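Local atomic coordinates of glycerol-3-phosphate dehydrogenase [NAD(P)+] (PDB entry 3K96), a protein that probably catalyses the NAD(P)H-dependent reduction of dihydroxyacetone phosphate to sn-glycerol 3-phosphate, the key precursor for phospholipid synthesis. Residues Gly132-Ala137 / Ser214-Leu219; Lys138-Leu143 / Val314-Gln319; Met156-Gly161 / Ile207-Cys212. One frame throughout, in Å; residues are numbered along the deposited sequence.

Contact 1 (Gly132-Ala137 / Ser214-Leu219)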
ATOM      1  N   GLY A 132      14.660  16.797  -4.720  1.00 29.01           N
ATOM      2  CA  GLY A 132      14.241  15.428  -4.444  1.00 29.04           C
ATOM      3  C   GLY A 132      14.099  15.233  -2.945  1.00 29.05           C
ATOM      4  O   GLY A 132      13.673  14.152  -2.490  1.00 28.54           O
ATOM      5  N   THR A 133      14.481  16.263  -2.175  1.00 28.09           N
ATOM      6  CA  THR A 133      14.336  16.255  -0.710  1.00 28.10           C
ATOM      7  C   THR A 133      12.867  16.071  -0.324  1.00 28.08           C
ATOM      8  O   THR A 133      11.985  16.596  -0.986  1.00 27.04           O
ATOM      9  CB  THR A 133      14.802  17.605  -0.121  1.00 28.48           C
ATOM     10  OG1 THR A 133      16.160  17.856  -0.514  1.00 29.74           O
ATOM     11  CG2 THR A 133      14.666  17.647   1.406  1.00 28.24           C
ATOM     12  N   LYS A 134      12.615  15.344   0.759  1.00 29.24           N
ATOM     13  CA  LYS A 134      11.248  15.112   1.277  1.00 29.90           C
ATOM     14  C   LYS A 134      11.238  15.474   2.761  1.00 29.85           C
ATOM     15  O   LYS A 134      12.112  15.068   3.505  1.00 31.98           O
ATOM     16  CB  LYS A 134      10.842  13.636   1.116  1.00 29.75           C
ATOM     17  CG  LYS A 134      10.895  13.127  -0.322  1.00 31.02           C
ATOM     18  CD  LYS A 134      10.605  11.625  -0.412  1.00 32.19           C
ATOM     19  CE  LYS A 134      10.771  11.126  -1.831  1.00 33.15           C
ATOM     20  NZ  LYS A 134      10.619   9.667  -1.983  1.00 33.90           N
ATOM     21  N   GLY A 135      10.267  16.258   3.168  1.00 29.91           N
ATOM     22  CA  GLY A 135      10.152  16.697   4.535  1.00 30.76           C
ATOM     23  C   GLY A 135      10.120  18.216   4.635  1.00 31.25           C
ATOM     24  O   GLY A 135      10.587  18.925   3.747  1.00 32.90           O
ATOM     25  N   LEU A 136       9.592  18.716   5.735  1.00 29.79           N
ATOM     26  CA  LEU A 136       9.547  20.142   5.959  1.00 30.06           C
ATOM     27  C   LEU A 136      10.924  20.644   6.384  1.00 30.03           C
ATOM     28  O   LEU A 136      11.706  19.901   6.972  1.00 30.99           O
ATOM     29  CB  LEU A 136       8.525  20.461   7.038  1.00 29.08           C
ATOM     30  CG  LEU A 136       7.088  20.110   6.701  1.00 30.48           C
ATOM     31  CD1 LEU A 136       6.176  20.367   7.932  1.00 27.83           C
ATOM     32  CD2 LEU A 136       6.621  20.923   5.472  1.00 29.97           C
ATOM     33  N   ALA A 137      11.233  21.893   6.079  1.00 29.00           N
ATOM     34  CA  ALA A 137      12.515  22.466   6.480  1.00 30.09           C
ATOM     35  C   ALA A 137      12.385  23.119   7.847  1.00 30.43           C
ATOM     36  O   ALA A 137      11.295  23.216   8.412  1.00 31.13           O
ATOM     37  CB  ALA A 137      13.011  23.519   5.438  1.00 30.04           C
ATOM     38  N   SER A 214       6.379  14.646   3.082  1.00 29.37           N
ATOM     39  CA  SER A 214       6.856  15.067   4.395  1.00 30.56           C
ATOM     40  C   SER A 214       6.245  14.223   5.527  1.00 29.42           C
ATOM     41  O   SER A 214       6.645  14.351   6.675  1.00 29.07           O
ATOM     42  CB  SER A 214       6.543  16.551   4.623  1.00 30.96           C
ATOM     43  OG  SER A 214       5.147  16.746   4.855  1.00 36.88           O
ATOM     44  N   VAL A 215       5.282  13.377   5.191  1.00 29.07           N
ATOM     45  CA  VAL A 215       4.625  12.530   6.187  1.00 29.89           C
ATOM     46  C   VAL A 215       4.961  11.032   6.074  1.00 30.72           C
ATOM     47  O   VAL A 215       4.897  10.320   7.055  1.00 30.72           O
ATOM     48  CB  VAL A 215       3.118  12.697   6.087  1.00 29.54           C
ATOM     49  CG1 VAL A 215       2.394  11.782   7.080  1.00 30.58           C
ATOM     50  CG2 VAL A 215       2.742  14.151   6.354  1.00 31.45           C
ATOM     51  N   LYS A 216       5.365  10.558   4.897  1.00 30.90           N
ATOM     52  CA  LYS A 216       5.557   9.122   4.714  1.00 30.05           C
ATOM     53  C   LYS A 216       6.561   8.454   5.657  1.00 30.35           C
ATOM     54  O   LYS A 216       6.337   7.320   6.061  1.00 28.45           O
ATOM     55  CB  LYS A 216       5.949   8.782   3.292  1.00 31.39           C
ATOM     56  CG  LYS A 216       7.272   9.368   2.892  1.00 31.66           C
ATOM     57  CD  LYS A 216       8.053   8.357   2.178  1.00 35.01           C
ATOM     58  CE  LYS A 216       9.459   8.829   1.926  1.00 35.78           C
ATOM     59  NZ  LYS A 216      10.303   7.604   1.751  1.00 37.12           N
ATOM     60  N   ASN A 217       7.657   9.134   5.999  1.00 29.80           N
ATOM     61  CA  ASN A 217       8.659   8.545   6.886  1.00 30.71           C
ATOM     62  C   ASN A 217       8.206   8.452   8.330  1.00 30.22           C
ATOM     63  O   ASN A 217       8.696   7.626   9.074  1.00 29.91           O
ATOM     64  CB  ASN A 217       9.965   9.302   6.827  1.00 31.86           C
ATOM     65  CG  ASN A 217      10.713   9.067   5.539  1.00 34.97           C
ATOM     66  OD1 ASN A 217      10.577   8.019   4.889  1.00 39.12           O
ATOM     67  ND2 ASN A 217      11.540  10.024   5.178  1.00 38.74           N
ATOM     68  N   ILE A 218       7.300   9.334   8.715  1.00 29.41           N
ATOM     69  CA  ILE A 218       6.698   9.308  10.026  1.00 29.20           C
ATOM     70  C   ILE A 218       5.847   8.024  10.093  1.00 30.43           C
ATOM     71  O   ILE A 218       5.872   7.275  11.082  1.00 30.39           O
ATOM     72  CB  ILE A 218       5.746  10.512  10.223  1.00 29.14           C
ATOM     73  CG1 ILE A 218       6.501  11.862  10.073  1.00 28.54           C
ATOM     74  CG2 ILE A 218       5.048  10.400  11.578  1.00 25.49           C
ATOM     75  CD1 ILE A 218       5.565  13.097  10.036  1.00 25.03           C
ATOM     76  N   LEU A 219       5.105   7.764   9.026  1.00 29.85           N
ATOM     77  CA  LEU A 219       4.260   6.558   8.966  1.00 30.17           C
ATOM     78  C   LEU A 219       5.128   5.296   8.899  1.00 30.37           C
ATOM     79  O   LEU A 219       4.755   4.255   9.442  1.00 31.07           O
ATOM     80  CB  LEU A 219       3.266   6.640   7.812  1.00 28.93           C
ATOM     81  CG  LEU A 219       2.375   7.895   7.901  1.00 30.72           C
ATOM     82  CD1 LEU A 219       1.384   7.993   6.728  1.00 28.06           C
ATOM     83  CD2 LEU A 219       1.629   7.947   9.225  1.00 32.62           C
TER
HETATM   84  O   HOH W   1      12.258   8.572   0.249  1.00 42.09           O
HETATM   85  O   HOH W   2       8.382  16.720   7.310  1.00 48.35           O
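Lys134 and Lys216 meet through their aliphatic ends, CD of Lys134 lying 3.8 Å from CE of Lys216, with the two chains running obliquely to one another. The Lys134 chain is fully extended beyond CG. Lys216 begins with CG wedged between its own backbone N and carbonyl carbon (chi1 64°) and then bends at chi2 (136°), a turn that carries its NZ toward the end of Lys134. The NZ atoms of Lys134 and Lys216 stand 4.3 Å apart, and one water accepts from both, 3.0 Å from Lys134 NZ and 2.6 Å from Lys216 NZ. Each NZ has a further partner: Lys134 NZ makes a salt bridge with Asp269, and Lys216 NZ is hydrogen-bonded to Thr273 OG1. The contact thereby joins the loop leaving strand 128-131 of the N-terminal Rossmann-type domain to helix 206-228 of the helical C-terminal part, at the predicted glycerol 3-phosphate site, where Lys216 is the predicted proton acceptor and Lys134 probably also binds the nucleotide. At the Gly135-Ser214 end the backbones nearly touch. Ser214 turns OG back onto its own helix (chi1 73°), hydrogen-bonded to Leu211 O, and its CB does the touching, 3.6 Å from Gly135 CA. Gly135 has no side chain, and its backbone angles (positive phi, extended psi) would press a CB against the preceding carbonyl O. Beside it a second water takes the N-H of Leu136 (N to water 2.8 Å) and donates to Ser214 O at 3.0 Å, while Leu136 CG rests near Ser214 CB.

Contact 2 (Lys138-Leu143 / Val314-Gln319)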
ATOM      1  N   LYS A 138      13.515  23.570   8.366  1.00 31.85           N
ATOM      2  CA  LYS A 138      13.593  24.268   9.649  1.00 33.74           C
ATOM      3  C   LYS A 138      12.457  25.285   9.785  1.00 33.56           C
ATOM      4  O   LYS A 138      12.234  26.093   8.889  1.00 32.51           O
ATOM      5  CB  LYS A 138      14.948  24.970   9.739  1.00 34.91           C
ATOM      6  CG  LYS A 138      15.228  25.731  11.047  1.00 41.52           C
ATOM      7  CD  LYS A 138      16.672  26.294  11.041  1.00 47.85           C
ATOM      8  CE  LYS A 138      16.986  27.069  12.321  1.00 52.87           C
ATOM      9  NZ  LYS A 138      16.764  26.235  13.543  1.00 53.82           N
ATOM     10  N   GLY A 139      11.733  25.229  10.902  1.00 33.35           N
ATOM     11  CA  GLY A 139      10.601  26.122  11.129  1.00 33.34           C
ATOM     12  C   GLY A 139       9.290  25.578  10.563  1.00 33.53           C
ATOM     13  O   GLY A 139       8.301  26.313  10.421  1.00 32.34           O
ATOM     14  N   SER A 140       9.267  24.281  10.271  1.00 32.56           N
ATOM     15  CA  SER A 140       8.099  23.659   9.683  1.00 32.55           C
ATOM     16  C   SER A 140       7.740  24.330   8.364  1.00 31.48           C
ATOM     17  O   SER A 140       6.566  24.549   8.080  1.00 31.91           O
ATOM     18  CB  SER A 140       6.913  23.727  10.648  1.00 33.19           C
ATOM     19  OG  SER A 140       7.248  23.076  11.849  1.00 36.23           O
ATOM     20  N   ARG A 141       8.745  24.617   7.537  1.00 30.01           N
ATOM     21  CA  ARG A 141       8.502  25.291   6.267  1.00 29.59           C
ATOM     22  C   ARG A 141       8.443  24.345   5.077  1.00 28.76           C
ATOM     23  O   ARG A 141       9.241  23.428   4.962  1.00 27.73           O
ATOM     24  CB  ARG A 141       9.595  26.354   6.021  1.00 29.96           C
ATOM     25  CG  ARG A 141       9.644  27.418   7.114  1.00 30.29           C
ATOM     26  CD  ARG A 141      10.835  28.368   6.935  1.00 29.97           C
ATOM     27  NE  ARG A 141      10.724  29.225   5.755  1.00 29.65           N
ATOM     28  CZ  ARG A 141      11.708  30.008   5.314  1.00 29.92           C
ATOM     29  NH1 ARG A 141      12.873  30.048   5.955  1.00 27.85           N
ATOM     30  NH2 ARG A 141      11.528  30.771   4.248  1.00 30.16           N
ATOM     31  N   LEU A 142       7.464  24.566   4.202  1.00 28.52           N
ATOM     32  CA  LEU A 142       7.365  23.797   2.981  1.00 28.85           C
ATOM     33  C   LEU A 142       8.599  24.167   2.164  1.00 28.71           C
ATOM     34  O   LEU A 142       9.052  25.302   2.199  1.00 29.19           O
ATOM     35  CB  LEU A 142       6.067  24.080   2.218  1.00 29.99           C
ATOM     36  CG  LEU A 142       4.850  23.282   2.715  1.00 33.61           C
ATOM     37  CD1 LEU A 142       4.326  23.892   3.998  1.00 30.06           C
ATOM     38  CD2 LEU A 142       3.772  23.245   1.676  1.00 40.30           C
ATOM     39  N   LEU A 143       9.149  23.195   1.456  1.00 28.68           N
ATOM     40  CA  LEU A 143      10.362  23.411   0.721  1.00 28.09           C
ATOM     41  C   LEU A 143      10.221  24.457  -0.351  1.00 28.96           C
ATOM     42  O   LEU A 143      11.151  25.239  -0.534  1.00 30.70           O
ATOM     43  CB  LEU A 143      10.896  22.097   0.164  1.00 28.09           C
ATOM     44  CG  LEU A 143      11.188  21.014   1.235  1.00 28.52           C
ATOM     45  CD1 LEU A 143      11.469  19.670   0.613  1.00 25.66           C
ATOM     46  CD2 LEU A 143      12.314  21.425   2.160  1.00 28.94           C
ATOM     47  N   VAL A 314       6.422  18.219  11.304  1.00 26.24           N
ATOM     48  CA  VAL A 314       5.032  18.055  10.952  1.00 26.89           C
ATOM     49  C   VAL A 314       4.152  18.206  12.175  1.00 27.56           C
ATOM     50  O   VAL A 314       3.084  18.820  12.096  1.00 27.27           O
ATOM     51  CB  VAL A 314       4.777  16.714  10.227  1.00 28.04           C
ATOM     52  CG1 VAL A 314       3.292  16.450  10.075  1.00 26.34           C
ATOM     53  CG2 VAL A 314       5.468  16.730   8.876  1.00 26.64           C
ATOM     54  N   HIS A 315       4.603  17.686  13.308  1.00 29.27           N
ATOM     55  CA  HIS A 315       3.831  17.814  14.559  1.00 30.89           C
ATOM     56  C   HIS A 315       3.634  19.298  14.870  1.00 32.14           C
ATOM     57  O   HIS A 315       2.526  19.723  15.177  1.00 32.46           O
ATOM     58  CB  HIS A 315       4.533  17.125  15.722  1.00 30.52           C
ATOM     59  CG  HIS A 315       3.769  17.186  17.014  1.00 31.23           C
ATOM     60  ND1 HIS A 315       4.108  18.038  18.044  1.00 34.12           N
ATOM     61  CD2 HIS A 315       2.687  16.500  17.439  1.00 33.83           C
ATOM     62  CE1 HIS A 315       3.265  17.870  19.050  1.00 35.14           C
ATOM     63  NE2 HIS A 315       2.389  16.943  18.704  1.00 33.11           N
ATOM     64  N   ALA A 316       4.697  20.090  14.757  1.00 32.53           N
ATOM     65  CA  ALA A 316       4.590  21.519  15.020  1.00 33.48           C
ATOM     66  C   ALA A 316       3.627  22.174  14.035  1.00 34.33           C
ATOM     67  O   ALA A 316       2.832  23.022  14.415  1.00 35.60           O
ATOM     68  CB  ALA A 316       5.979  22.204  14.970  1.00 33.18           C
ATOM     69  N   LEU A 317       3.686  21.772  12.770  1.00 34.75           N
ATOM     70  CA  LEU A 317       2.811  22.347  11.758  1.00 34.61           C
ATOM     71  C   LEU A 317       1.357  21.955  12.026  1.00 35.47           C
ATOM     72  O   LEU A 317       0.462  22.788  11.933  1.00 34.56           O
ATOM     73  CB  LEU A 317       3.221  21.897  10.356  1.00 33.99           C
ATOM     74  CG  LEU A 317       2.431  22.518   9.220  1.00 34.01           C
ATOM     75  CD1 LEU A 317       2.825  23.993   9.077  1.00 36.93           C
ATOM     76  CD2 LEU A 317       2.667  21.776   7.922  1.00 34.67           C
ATOM     77  N   ALA A 318       1.125  20.694  12.353  1.00 36.13           N
ATOM     78  CA  ALA A 318      -0.230  20.218  12.643  1.00 37.40           C
ATOM     79  C   ALA A 318      -0.822  21.000  13.804  1.00 39.33           C
ATOM     80  O   ALA A 318      -1.986  21.406  13.778  1.00 39.14           O
ATOM     81  CB  ALA A 318      -0.222  18.732  12.949  1.00 36.53           C
ATOM     82  N   GLN A 319      -0.028  21.226  14.836  1.00 42.07           N
ATOM     83  CA  GLN A 319      -0.539  21.978  15.957  1.00 44.15           C
ATOM     84  C   GLN A 319      -0.761  23.448  15.645  1.00 45.39           C
ATOM     85  O   GLN A 319      -1.711  24.026  16.143  1.00 45.31           O
ATOM     86  CB  GLN A 319       0.338  21.817  17.170  1.00 44.96           C
ATOM     87  CG  GLN A 319       0.152  20.466  17.802  1.00 49.36           C
ATOM     88  CD  GLN A 319       0.594  20.461  19.238  1.00 55.91           C
ATOM     89  OE1 GLN A 319       1.558  21.144  19.615  1.00 61.24           O
ATOM     90  NE2 GLN A 319      -0.112  19.702  20.062  1.00 56.15           N
TER
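Ser140 packs on Ala316 and Leu317 along a flank of helix 307-320 that is turned away from the one aromatic ring of 314-319, the imidazole of His315. One face of that ring carries Gln319 from the next turn, its CG 4.2 Å above the ring plane of His315 and offset toward the rim. Beyond these segments the imidazole stacks with His332 and meets Phe329 with the ring planes at about 60°, so His315 faces helix 326-336 and leaves the Ser140 side to small and aliphatic groups. There Ser140 does the touching. With OG beside its backbone N and opposite the carbonyl carbon (chi1 -59°), the hydroxyl reaches over the methyl of Ala316, OG to CB 3.5 Å, and comes within 3.9 Å of Leu317 N, which is contact without bonding. CB of Ser140 meets CB of Leu317 at 4.1 Å. Leu317 holds CG anti to its backbone N (chi1 -176°), and from there its CD1 lies 3.9 Å from the carbonyl O of Ser140. The backbone of Ser140 is in the left-handed helical region, and Ser140 and Arg141 both face Ala137, which fits a G1 beta bulge, just before Leu142, the N-cap of helix 143-151. This loop, between strand 128-131 and helix 143-151, meets the C-terminal helix 307-320 away from the predicted substrate and nucleotide sites. Across these segments the chemistry is van der Waals contact around a serine whose N and OG find partners just outside them: its N-H bonds Gln313 OE1, and OG also has a hydrogen-bond partner adjoining the segments. The fit therefore depends on shape, with bonding supplied at its border.

Contact 3 (Met156-Gly161 / Ile207-Cys212)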
ATOM      1  N   MET A 156      10.403  26.350 -10.105  1.00 28.06           N
ATOM      2  CA  MET A 156      10.638  25.312  -9.112  1.00 28.47           C
ATOM      3  C   MET A 156       9.963  23.999  -9.484  1.00 27.91           C
ATOM      4  O   MET A 156       8.989  24.000 -10.208  1.00 28.21           O
ATOM      5  CB  MET A 156      10.033  25.748  -7.784  1.00 29.56           C
ATOM      6  CG  MET A 156      10.631  26.952  -7.174  1.00 28.92           C
ATOM      7  SD  MET A 156       9.988  27.173  -5.506  1.00 30.19           S
ATOM      8  CE  MET A 156       8.319  27.809  -5.710  1.00 29.67           C
ATOM      9  N   ALA A 157      10.480  22.893  -8.957  1.00 26.97           N
ATOM     10  CA  ALA A 157       9.910  21.575  -9.218  1.00 27.15           C
ATOM     11  C   ALA A 157      10.306  20.592  -8.135  1.00 27.32           C
ATOM     12  O   ALA A 157      11.367  20.727  -7.530  1.00 27.67           O
ATOM     13  CB  ALA A 157      10.363  21.033 -10.583  1.00 25.06           C
ATOM     14  N   VAL A 158       9.436  19.606  -7.912  1.00 27.10           N
ATOM     15  CA  VAL A 158       9.684  18.545  -6.947  1.00 26.69           C
ATOM     16  C   VAL A 158       9.517  17.212  -7.644  1.00 26.87           C
ATOM     17  O   VAL A 158       8.594  17.020  -8.424  1.00 27.47           O
ATOM     18  CB  VAL A 158       8.739  18.617  -5.724  1.00 27.39           C
ATOM     19  CG1 VAL A 158       7.294  18.626  -6.154  1.00 24.58           C
ATOM     20  CG2 VAL A 158       9.006  17.443  -4.735  1.00 24.74           C
ATOM     21  N   ILE A 159      10.452  16.306  -7.400  0.50 27.29           N
ATOM     22  CA  ILE A 159      10.394  14.969  -7.960  0.50 27.41           C
ATOM     23  C   ILE A 159      10.246  14.035  -6.749  0.50 27.86           C
ATOM     24  O   ILE A 159      11.043  14.095  -5.807  0.50 27.26           O
ATOM     25  CB  ILE A 159      11.633  14.651  -8.789  0.50 27.44           C
ATOM     26  CG1 ILE A 159      11.431  13.346  -9.561  0.50 27.29           C
ATOM     27  CG2 ILE A 159      12.879  14.609  -7.895  0.50 27.66           C
ATOM     28  CD1 ILE A 159      12.586  13.018 -10.497  0.50 26.35           C
ATOM     29  N   SER A 160       9.211  13.199  -6.779  1.00 28.05           N
ATOM     30  CA  SER A 160       8.881  12.339  -5.659  1.00 29.72           C
ATOM     31  C   SER A 160       8.091  11.118  -6.062  1.00 29.78           C
ATOM     32  O   SER A 160       7.172  11.205  -6.851  1.00 29.88           O
ATOM     33  CB  SER A 160       8.047  13.133  -4.672  1.00 28.84           C
ATOM     34  OG  SER A 160       8.052  12.542  -3.392  1.00 32.52           O
ATOM     35  N   GLY A 161       8.477   9.973  -5.519  1.00 30.45           N
ATOM     36  CA  GLY A 161       7.783   8.716  -5.786  1.00 31.14           C
ATOM     37  C   GLY A 161       8.462   7.541  -5.111  1.00 30.52           C
ATOM     38  O   GLY A 161       9.445   7.731  -4.379  1.00 30.07           O
ATOM     39  N   ILE A 207       2.269  21.298  -4.018  1.00 30.86           N
ATOM     40  CA  ILE A 207       2.050  21.320  -2.583  1.00 31.82           C
ATOM     41  C   ILE A 207       1.616  19.951  -2.043  1.00 29.40           C
ATOM     42  O   ILE A 207       2.118  19.520  -1.025  1.00 27.98           O
ATOM     43  CB  ILE A 207       1.105  22.450  -2.155  1.00 32.42           C
ATOM     44  CG1 ILE A 207       1.092  22.559  -0.648  1.00 36.61           C
ATOM     45  CG2 ILE A 207      -0.305  22.238  -2.714  1.00 36.69           C
ATOM     46  CD1 ILE A 207       0.788  23.945  -0.165  1.00 44.79           C
ATOM     47  N   GLY A 208       0.746  19.260  -2.758  1.00 27.81           N
ATOM     48  CA  GLY A 208       0.289  17.952  -2.329  1.00 28.85           C
ATOM     49  C   GLY A 208       1.437  16.962  -2.330  1.00 28.34           C
ATOM     50  O   GLY A 208       1.577  16.168  -1.403  1.00 27.21           O
ATOM     51  N   VAL A 209       2.260  17.013  -3.382  1.00 27.63           N
ATOM     52  CA  VAL A 209       3.409  16.136  -3.502  1.00 26.71           C
ATOM     53  C   VAL A 209       4.373  16.355  -2.329  1.00 28.22           C
ATOM     54  O   VAL A 209       4.865  15.400  -1.715  1.00 27.99           O
ATOM     55  CB  VAL A 209       4.141  16.321  -4.894  1.00 26.78           C
ATOM     56  CG1 VAL A 209       5.484  15.628  -4.903  1.00 21.31           C
ATOM     57  CG2 VAL A 209       3.257  15.797  -6.034  1.00 23.78           C
ATOM     58  N   GLU A 210       4.633  17.610  -2.000  1.00 28.01           N
ATOM     59  CA  GLU A 210       5.522  17.927  -0.898  1.00 27.47           C
ATOM     60  C   GLU A 210       4.996  17.415   0.426  1.00 26.96           C
ATOM     61  O   GLU A 210       5.715  16.829   1.190  1.00 26.19           O
ATOM     62  CB  GLU A 210       5.682  19.436  -0.761  1.00 27.61           C
ATOM     63  CG  GLU A 210       6.593  20.077  -1.792  1.00 32.88           C
ATOM     64  CD  GLU A 210       6.639  21.595  -1.608  1.00 34.70           C
ATOM     65  OE1 GLU A 210       7.622  22.091  -1.054  1.00 34.71           O
ATOM     66  OE2 GLU A 210       5.659  22.278  -1.958  1.00 41.31           O
ATOM     67  N   LEU A 211       3.742  17.695   0.708  1.00 26.47           N
ATOM     68  CA  LEU A 211       3.175  17.299   1.971  1.00 28.39           C
ATOM     69  C   LEU A 211       3.091  15.772   2.136  1.00 29.09           C
ATOM     70  O   LEU A 211       3.333  15.254   3.222  1.00 29.83           O
ATOM     71  CB  LEU A 211       1.835  18.004   2.176  1.00 28.37           C
ATOM     72  CG  LEU A 211       2.010  19.507   2.438  1.00 30.29           C
ATOM     73  CD1 LEU A 211       0.653  20.182   2.426  1.00 30.65           C
ATOM     74  CD2 LEU A 211       2.753  19.764   3.785  1.00 28.00           C
ATOM     75  N   CYS A 212       2.792  15.061   1.053  1.00 29.53           N
ATOM     76  CA  CYS A 212       2.765  13.596   1.098  1.00 30.17           C
ATOM     77  C   CYS A 212       4.135  13.095   1.473  1.00 29.86           C
ATOM     78  O   CYS A 212       4.283  12.213   2.322  1.00 28.74           O
ATOM     79  CB  CYS A 212       2.364  13.006  -0.258  1.00 29.49           C
ATOM     80  SG  CYS A 212       0.628  13.083  -0.584  1.00 31.52           S
TER
HETATM   81  O   HOH W   3       7.718  15.033  -1.576  1.00 32.99           O
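Val158 and Val209 present their CG1 methyls to each other through different rotations: in Val158 CG1 lies between the backbone N and the carbonyl carbon (chi1 55°), whereas in Val209 it is anti to the backbone N (chi1 168°). The methyls meet with CG1 of Val158 3.7 Å from CG1 of Val209, and CG2 of Val158 lies 4.0 Å from that same Val209 CG1, so one helix methyl sits against both branches of the strand valine. The valines pass alongside one another, pointing opposite ways. Val209 CG1 also covers Ser160, whose CB is 3.6 Å away. With OG of Ser160 anti to its backbone N (chi1 -161°), the hydroxyl reaches a water 3.1 Å from OG, and that water donates to Val209 O at 2.9 Å, so the water bridges strand and helix. Gly161, which follows, belongs to the predicted glycerol 3-phosphate site. Strand 156-160 runs parallel to 128-131 and antiparallel to 174-180 in the sheet, and helix 206-228 packs against the side to which Val158 and Ser160 point. Trp131 touches both Val158 and Glu210; helix 143-151 meets Met156 and Glu210, and helix 233-253 packs against Leu211 and Cys212.

How the contacts relate
All three contacts are mostly buried and join the Rossmann-type part to C-terminal helices. Contact 1 is the most central, about 6 Å from the chain centre to its own centre; contact 3 follows at about 9 Å and contact 2 at about 15 Å, where one touching residue is exposed. Contacts 1 and 3 share helix 206-228, while contacts 1 and 2 use successive parts of the loop between strand 128-131 and helix 143-151. Chemistry follows position: contact 1 brings two lysines and a shared water to the predicted substrate site, contact 3 pairs valines beside a water-bridged serine, and contact 2 packs a serine on an alanine and a leucine. A weak hydrogen bond from Lys134 NZ to Gly161 O connects contacts 1 and 3.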